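Local coordinates for membrane-bound lytic murein transglycosylase A (Burkholderia pseudomallei, PDB 6QK4), which probably cleaves the beta-1,4 linkage between MurNAc and GlcNAc in peptidoglycan, forming a 1,6-anhydro bond in the MurNAc product as a lytic transglycosylase, at residues 127-131 / 149-153; 190-196 / 235-241; 198-202 / 232-236. All blocks are in the same frame, centred on the assembly; numbering follows the deposited sequence.

Interaction 1: residues 127-131 / 149-153; sequences RWPAG and ALSGN
R127 and N153 bring the two loops together through their backbones: their CA atoms are 5.6 Å apart, and R127 N donates to N153 O at 2.9 Å. N153 closes a type II beta turn that begins at L150, whose own O accepts from N153 N, and this turn presents the asparagine side chain to residues 127-131. The N153 side chain then reaches across. Its CG stands beside the backbone N and anti to the carbonyl carbon (chi1 -68°), a setting that lays the amide against the P129-A130 peptide. OD1 accepts from A130 N at 3.1 Å; the N-H points almost straight at the oxygen (167°), yet it arrives above the carbonyl plane, about 45° out of it. The same amide packs on the proline, with N153 ND2 3.8 Å from P129 CB. A weak bond from ND2 back to L150 O also links the amide to its own turn. Next to these bonds P129 and L150 form the apolar part of the contact. They lie side by side and point the same way, P129 CG touching L150 CD2 at 3.6 Å. The proline also meets a carbonyl, P129 CB resting 3.7 Å from A149 O. L144 and M145 of helix 141-147 pack on L150, and F241 of strand 240-244 touches both P129 and L150, so the proline-leucine pair is buried while R127, A130 and A149 stay exposed. One backbone bond and one asparagine side-chain bond thus join the loop after strand 123-126 to the beta turn that leads into its antiparallel partner, strand 154-158, within the MltA-specific insert domain.

Interaction 2: residues 190-196 / 235-241; sequences TNNQPYR and TNPRFVF
N191 docks on the backbone of 237-239 and forms the tight part of this contact. Its N donates to F239 O, its OD1 accepts from F239 N at 3.0 Å, and its ND2 donates to P237 O at 2.8 Å and 168°, that oxygen lying in the amide plane. With CG set between the backbone N and the carbonyl carbon (chi1 66°), the amide is turned toward the 237-239 backbone; P139 O, a second acceptor of ND2, further fixes its rotation. Another polar centre is N236 OD1, gripped from opposite faces of its plane by R196 N and R238 N, the latter closing an Asx turn. R238 extends along the other loop, and its NH1 reaches Q193 O at 3.0 Å, at the guanidinium edge, while T190 OG1 lies over one face. Toward solvent the fit is looser: exposed R196 lays its guanidinium across P237, whose CG sits 3.9 Å above the plane. Beyond the T190-V240 antiparallel, non-hydrogen-bonded pair, where strands 182-190 and 240-244 of the insert domain end their pairing, one backbone bond (N191 N to F239 O) and then mostly side-chain bonds from N191, N236 and R238 continue the link, an ST turn at T190 marking the departure.

Interaction 3: residues 198-202 / 232-236; sequences IGKWL and LLDTN
This is a buried apolar contact between two helix ends in the MltA-specific insert domain: the start of helix 198-204 meets the end of helix 229-234 and the turn after it. L232 is the central side chain. Its CG lies anti to the backbone N (chi1 174°), which carries the two methyls over to the other helix. CD1 packs mainly on I198 CB at 3.7 Å and W201 CE3 at 3.8 Å, CD2 on L202 CD1 at 3.8 Å, the two leucine side chains crossing at about a right angle. I198 also reaches L233, CD1 to CD2 at 3.7 Å. Around this patch, F165 of helix 161-170 packs on I198 and L233, while W221 of helix 215-224 covers L202 and L232, so four helices share the core. W201, at its partly exposed margin, offers one ring face to T235 CG2, which lies 4.2 Å above the plane and toward the rim. L232 O accepts from both T235 N and T235 OG1, the hydroxyl bond being 2.6 Å long and in the carbonyl plane, while I198 CG2 rests on that same L232 O at 3.5 Å.

All three contacts lie in the MltA-specific insert domain, but they differ in chemistry and depth. Interaction 3 is buried and apolar, joining helices by side-chain packing; interactions 1 and 2 are partly buried and depend on asparagine amides bonded to loop backbones. Interactions 2 and 3 share T235 and N236, so the chain leaving helix 229-234 passes directly from the helical core into the loop pairing before strand 240-244. Interaction 1 touches interaction 2 through F241 and T190, W128 meeting F241 edge to face and packing on T190. Interactions 1 and 3 do not touch, their nearest atoms being about 10 Å apart; interaction 2 touches the first and shares residues with the other, so it connects the two.

Interaction 1: residues 127-131 / 149-153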
# COMPACT_ATOMS: atom_id res chain seq x y z
N ARG A 127 18.61 -3.26 14.50
CA ARG A 127 19.45 -3.59 13.35
C ARG A 127 19.90 -5.05 13.44
O ARG A 127 19.78 -5.71 14.48
CB ARG A 127 20.71 -2.73 13.29
CG ARG A 127 20.47 -1.26 13.34
CD ARG A 127 21.81 -0.50 13.37
NE ARG A 127 21.86 0.42 14.50
CZ ARG A 127 21.78 1.75 14.41
NH1 ARG A 127 21.65 2.34 13.22
NH2 ARG A 127 21.83 2.49 15.51
N TRP A 128 20.47 -5.54 12.34
CA TRP A 128 21.10 -6.85 12.40
C TRP A 128 22.18 -6.83 13.49
O TRP A 128 22.97 -5.88 13.56
CB TRP A 128 21.68 -7.23 11.03
CG TRP A 128 22.28 -8.61 11.02
CD1 TRP A 128 23.59 -8.93 11.26
CD2 TRP A 128 21.60 -9.85 10.77
NE1 TRP A 128 23.77 -10.28 11.17
CE2 TRP A 128 22.57 -10.88 10.87
CE3 TRP A 128 20.29 -10.19 10.46
CZ2 TRP A 128 22.26 -12.22 10.67
CZ3 TRP A 128 19.97 -11.53 10.26
CH2 TRP A 128 20.97 -12.53 10.38
N PRO A 129 22.21 -7.81 14.39
CA PRO A 129 23.12 -7.72 15.55
C PRO A 129 24.57 -7.86 15.10
O PRO A 129 24.92 -8.78 14.36
CB PRO A 129 22.69 -8.90 16.42
CG PRO A 129 21.37 -9.33 15.93
CD PRO A 129 21.35 -8.98 14.44
N ALA A 130 25.40 -6.91 15.54
CA ALA A 130 26.80 -6.89 15.12
C ALA A 130 27.52 -8.18 15.53
O ALA A 130 28.40 -8.68 14.81
CB ALA A 130 27.50 -5.66 15.69
N GLY A 131 27.17 -8.73 16.69
CA GLY A 131 27.73 -10.00 17.10
C GLY A 131 27.07 -11.17 16.39
O GLY A 131 26.51 -12.07 17.04
N ALA A 149 21.66 -11.00 22.94
CA ALA A 149 22.26 -10.75 21.64
C ALA A 149 21.73 -9.48 20.98
O ALA A 149 22.44 -8.91 20.13
CB ALA A 149 22.04 -11.97 20.75
N LEU A 150 20.53 -9.01 21.33
CA LEU A 150 20.03 -7.80 20.66
C LEU A 150 20.41 -6.50 21.37
O LEU A 150 20.39 -5.43 20.73
CB LEU A 150 18.51 -7.86 20.52
CG LEU A 150 17.98 -9.05 19.71
CD1 LEU A 150 16.45 -8.96 19.57
CD2 LEU A 150 18.66 -9.25 18.35
N SER A 151 20.80 -6.57 22.64
CA SER A 151 21.12 -5.37 23.41
C SER A 151 22.20 -4.54 22.72
O SER A 151 23.18 -5.08 22.21
CB SER A 151 21.60 -5.76 24.80
OG SER A 151 20.64 -6.57 25.44
N GLY A 152 22.01 -3.21 22.70
CA GLY A 152 22.91 -2.32 22.02
C GLY A 152 22.75 -2.27 20.51
O GLY A 152 23.44 -1.49 19.87
N ASN A 153 21.87 -3.09 19.92
CA ASN A 153 21.65 -3.05 18.49
C ASN A 153 20.36 -2.33 18.13
O ASN A 153 19.80 -2.55 17.05
CB ASN A 153 21.66 -4.47 17.92
CG ASN A 153 23.04 -5.12 17.99
OD1 ASN A 153 23.95 -4.77 17.23
ND2 ASN A 153 23.20 -6.06 18.91

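Interaction 2: residues 190-196 / 235-241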
# COMPACT_ATOMS: atom_id res chain seq x y z
N THR A 190 16.45 -11.46 8.82
CA THR A 190 15.48 -12.29 9.52
C THR A 190 16.22 -13.34 10.34
O THR A 190 17.41 -13.60 10.13
CB THR A 190 14.51 -12.95 8.53
OG1 THR A 190 13.71 -13.91 9.20
CG2 THR A 190 15.28 -13.65 7.39
N ASN A 191 15.52 -13.92 11.32
CA ASN A 191 16.09 -15.07 12.03
C ASN A 191 15.80 -16.38 11.30
O ASN A 191 16.23 -17.45 11.77
CB ASN A 191 15.58 -15.10 13.47
CG ASN A 191 14.08 -15.36 13.56
OD1 ASN A 191 13.32 -15.27 12.60
ND2 ASN A 191 13.66 -15.72 14.75
N ASN A 192 15.15 -16.28 10.14
CA ASN A 192 14.68 -17.40 9.31
C ASN A 192 14.05 -18.48 10.18
O ASN A 192 14.49 -19.62 10.22
CB ASN A 192 15.78 -17.98 8.43
CG ASN A 192 15.54 -17.71 6.93
OD1 ASN A 192 14.45 -17.28 6.51
ND2 ASN A 192 16.57 -17.95 6.13
N GLN A 193 12.99 -18.07 10.87
CA GLN A 193 12.14 -18.92 11.66
C GLN A 193 10.71 -18.68 11.19
O GLN A 193 10.41 -17.60 10.68
CB GLN A 193 12.27 -18.62 13.17
CG GLN A 193 13.68 -18.84 13.72
CD GLN A 193 14.01 -20.32 13.96
OE1 GLN A 193 13.15 -21.19 13.87
NE2 GLN A 193 15.26 -20.60 14.29
N PRO A 194 9.83 -19.66 11.35
CA PRO A 194 8.53 -19.58 10.67
C PRO A 194 7.66 -18.45 11.21
O PRO A 194 7.63 -18.18 12.41
CB PRO A 194 7.89 -20.95 10.97
CG PRO A 194 9.01 -21.82 11.42
CD PRO A 194 10.03 -20.94 12.05
N TYR A 195 6.92 -17.79 10.30
CA TYR A 195 5.89 -16.83 10.69
C TYR A 195 4.67 -17.57 11.25
O TYR A 195 4.27 -18.62 10.73
CB TYR A 195 5.47 -15.95 9.50
CG TYR A 195 4.34 -14.99 9.84
CD1 TYR A 195 4.54 -13.94 10.72
CD2 TYR A 195 3.07 -15.15 9.29
CE1 TYR A 195 3.51 -13.07 11.06
CE2 TYR A 195 2.03 -14.26 9.62
CZ TYR A 195 2.26 -13.22 10.50
OH TYR A 195 1.26 -12.33 10.86
N ARG A 196 4.08 -17.00 12.30
CA ARG A 196 2.81 -17.49 12.83
C ARG A 196 1.98 -16.29 13.25
O ARG A 196 2.38 -15.54 14.14
CB ARG A 196 3.01 -18.44 14.03
CG ARG A 196 3.99 -19.54 13.77
CD ARG A 196 3.86 -20.66 14.77
NE ARG A 196 4.92 -21.65 14.56
CZ ARG A 196 5.54 -22.31 15.53
NH1 ARG A 196 5.19 -22.13 16.80
NH2 ARG A 196 6.51 -23.18 15.23
N THR A 235 4.44 -15.95 20.47
CA THR A 235 3.93 -17.08 19.71
C THR A 235 4.33 -17.04 18.24
O THR A 235 4.05 -18.00 17.53
CB THR A 235 2.41 -17.17 19.82
OG1 THR A 235 1.82 -16.09 19.11
CG2 THR A 235 1.96 -17.15 21.26
N ASN A 236 4.92 -15.93 17.74
CA ASN A 236 5.46 -15.85 16.39
C ASN A 236 6.97 -15.98 16.44
O ASN A 236 7.66 -15.01 16.76
CB ASN A 236 5.07 -14.51 15.72
CG ASN A 236 5.77 -14.32 14.38
OD1 ASN A 236 6.11 -15.30 13.73
ND2 ASN A 236 6.00 -13.05 13.96
N PRO A 237 7.54 -17.12 16.06
CA PRO A 237 9.00 -17.27 16.17
C PRO A 237 9.78 -16.39 15.22
O PRO A 237 10.96 -16.11 15.48
CB PRO A 237 9.24 -18.77 15.89
CG PRO A 237 8.03 -19.23 15.18
CD PRO A 237 6.87 -18.35 15.58
N ARG A 238 9.16 -15.92 14.14
CA ARG A 238 9.90 -15.08 13.21
C ARG A 238 10.21 -13.71 13.82
O ARG A 238 9.39 -13.15 14.57
CB ARG A 238 9.12 -14.92 11.91
CG ARG A 238 9.93 -14.34 10.80
CD ARG A 238 9.11 -14.34 9.54
NE ARG A 238 9.89 -13.95 8.37
CZ ARG A 238 10.84 -14.70 7.80
NH1 ARG A 238 11.18 -15.89 8.31
NH2 ARG A 238 11.48 -14.24 6.72
N PHE A 239 11.39 -13.19 13.50
CA PHE A 239 11.90 -11.89 13.96
C PHE A 239 12.61 -11.17 12.81
O PHE A 239 13.57 -11.69 12.24
CB PHE A 239 12.88 -12.04 15.15
CG PHE A 239 13.03 -10.77 15.93
CD1 PHE A 239 12.10 -10.47 16.94
CD2 PHE A 239 14.01 -9.85 15.61
CE1 PHE A 239 12.23 -9.27 17.65
CE2 PHE A 239 14.13 -8.64 16.29
CZ PHE A 239 13.22 -8.35 17.30
N VAL A 240 12.19 -9.93 12.54
CA VAL A 240 12.71 -9.18 11.40
C VAL A 240 13.52 -8.00 11.90
O VAL A 240 13.12 -7.31 12.84
CB VAL A 240 11.53 -8.72 10.51
CG1 VAL A 240 11.98 -7.75 9.41
CG2 VAL A 240 10.78 -9.95 9.98
N PHE A 241 14.68 -7.78 11.26
CA PHE A 241 15.59 -6.69 11.56
C PHE A 241 15.45 -5.61 10.50
O PHE A 241 14.87 -5.83 9.44
CB PHE A 241 17.02 -7.19 11.59
CG PHE A 241 17.24 -8.27 12.59
CD1 PHE A 241 17.46 -7.95 13.92
CD2 PHE A 241 17.17 -9.60 12.21
CE1 PHE A 241 17.66 -8.95 14.88
CE2 PHE A 241 17.36 -10.61 13.14
CZ PHE A 241 17.61 -10.28 14.48

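Interaction 3: residues 198-202 / 232-236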
# COMPACT_ATOMS: atom_id res chain seq x y z
N ILE A 198 -0.36 -13.80 14.98
CA ILE A 198 -1.00 -13.61 16.27
C ILE A 198 -2.50 -13.37 16.15
O ILE A 198 -3.24 -13.62 17.09
CB ILE A 198 -0.30 -12.49 17.05
CG1 ILE A 198 -0.42 -11.12 16.31
CG2 ILE A 198 1.15 -12.87 17.28
CD1 ILE A 198 0.13 -9.91 17.13
N GLY A 199 -2.97 -12.84 15.01
CA GLY A 199 -4.42 -12.74 14.84
C GLY A 199 -5.09 -14.11 14.83
O GLY A 199 -6.13 -14.31 15.46
N LYS A 200 -4.54 -15.04 14.05
CA LYS A 200 -5.04 -16.40 14.04
C LYS A 200 -4.97 -17.05 15.42
O LYS A 200 -5.86 -17.82 15.81
CB LYS A 200 -4.23 -17.22 13.02
CG LYS A 200 -4.63 -18.68 12.98
CD LYS A 200 -3.93 -19.39 11.82
CE LYS A 200 -4.28 -20.88 11.78
NZ LYS A 200 -3.86 -21.47 10.46
N TRP A 201 -3.93 -16.73 16.19
CA TRP A 201 -3.88 -17.26 17.54
C TRP A 201 -5.03 -16.73 18.38
O TRP A 201 -5.69 -17.50 19.10
CB TRP A 201 -2.53 -16.92 18.19
CG TRP A 201 -2.28 -17.77 19.40
CD1 TRP A 201 -1.58 -18.93 19.46
CD2 TRP A 201 -2.78 -17.53 20.70
NE1 TRP A 201 -1.58 -19.43 20.73
CE2 TRP A 201 -2.32 -18.59 21.53
CE3 TRP A 201 -3.54 -16.50 21.27
CZ2 TRP A 201 -2.62 -18.65 22.86
CZ3 TRP A 201 -3.85 -16.57 22.60
CH2 TRP A 201 -3.40 -17.65 23.39
N LEU A 202 -5.32 -15.42 18.30
CA LEU A 202 -6.39 -14.93 19.15
C LEU A 202 -7.74 -15.51 18.70
O LEU A 202 -8.61 -15.80 19.53
CB LEU A 202 -6.41 -13.39 19.15
CG LEU A 202 -5.20 -12.69 19.79
CD1 LEU A 202 -5.08 -11.21 19.36
CD2 LEU A 202 -5.23 -12.83 21.31
N LEU A 232 1.90 -13.12 23.80
CA LEU A 232 1.26 -13.27 22.49
C LEU A 232 2.26 -13.06 21.37
O LEU A 232 2.32 -13.84 20.41
CB LEU A 232 0.10 -12.28 22.35
CG LEU A 232 -0.63 -12.17 20.99
CD1 LEU A 232 -1.26 -13.50 20.51
CD2 LEU A 232 -1.66 -11.01 21.03
N LEU A 233 3.08 -12.01 21.48
CA LEU A 233 4.01 -11.75 20.40
C LEU A 233 5.02 -12.89 20.26
O LEU A 233 5.40 -13.25 19.12
CB LEU A 233 4.69 -10.40 20.61
CG LEU A 233 3.77 -9.19 20.79
CD1 LEU A 233 4.54 -7.92 20.75
CD2 LEU A 233 2.75 -9.14 19.68
N ASP A 234 5.38 -13.52 21.39
CA ASP A 234 6.32 -14.64 21.38
C ASP A 234 5.75 -15.88 20.70
O ASP A 234 6.52 -16.78 20.35
CB ASP A 234 6.72 -15.00 22.80
CG ASP A 234 7.78 -14.10 23.35
OD1 ASP A 234 8.31 -13.25 22.59
OD2 ASP A 234 8.06 -14.22 24.55
N THR A 235 4.44 -15.95 20.47
CA THR A 235 3.93 -17.08 19.71
C THR A 235 4.33 -17.04 18.24
O THR A 235 4.05 -18.00 17.53
CB THR A 235 2.41 -17.17 19.82
OG1 THR A 235 1.82 -16.09 19.11
CG2 THR A 235 1.96 -17.15 21.26
N ASN A 236 4.92 -15.93 17.74
CA ASN A 236 5.46 -15.85 16.39
C ASN A 236 6.97 -15.98 16.44
O ASN A 236 7.66 -15.01 16.76
CB ASN A 236 5.07 -14.51 15.72
CG ASN A 236 5.77 -14.32 14.38
OD1 ASN A 236 6.11 -15.30 13.73
ND2 ASN A 236 6.00 -13.05 13.96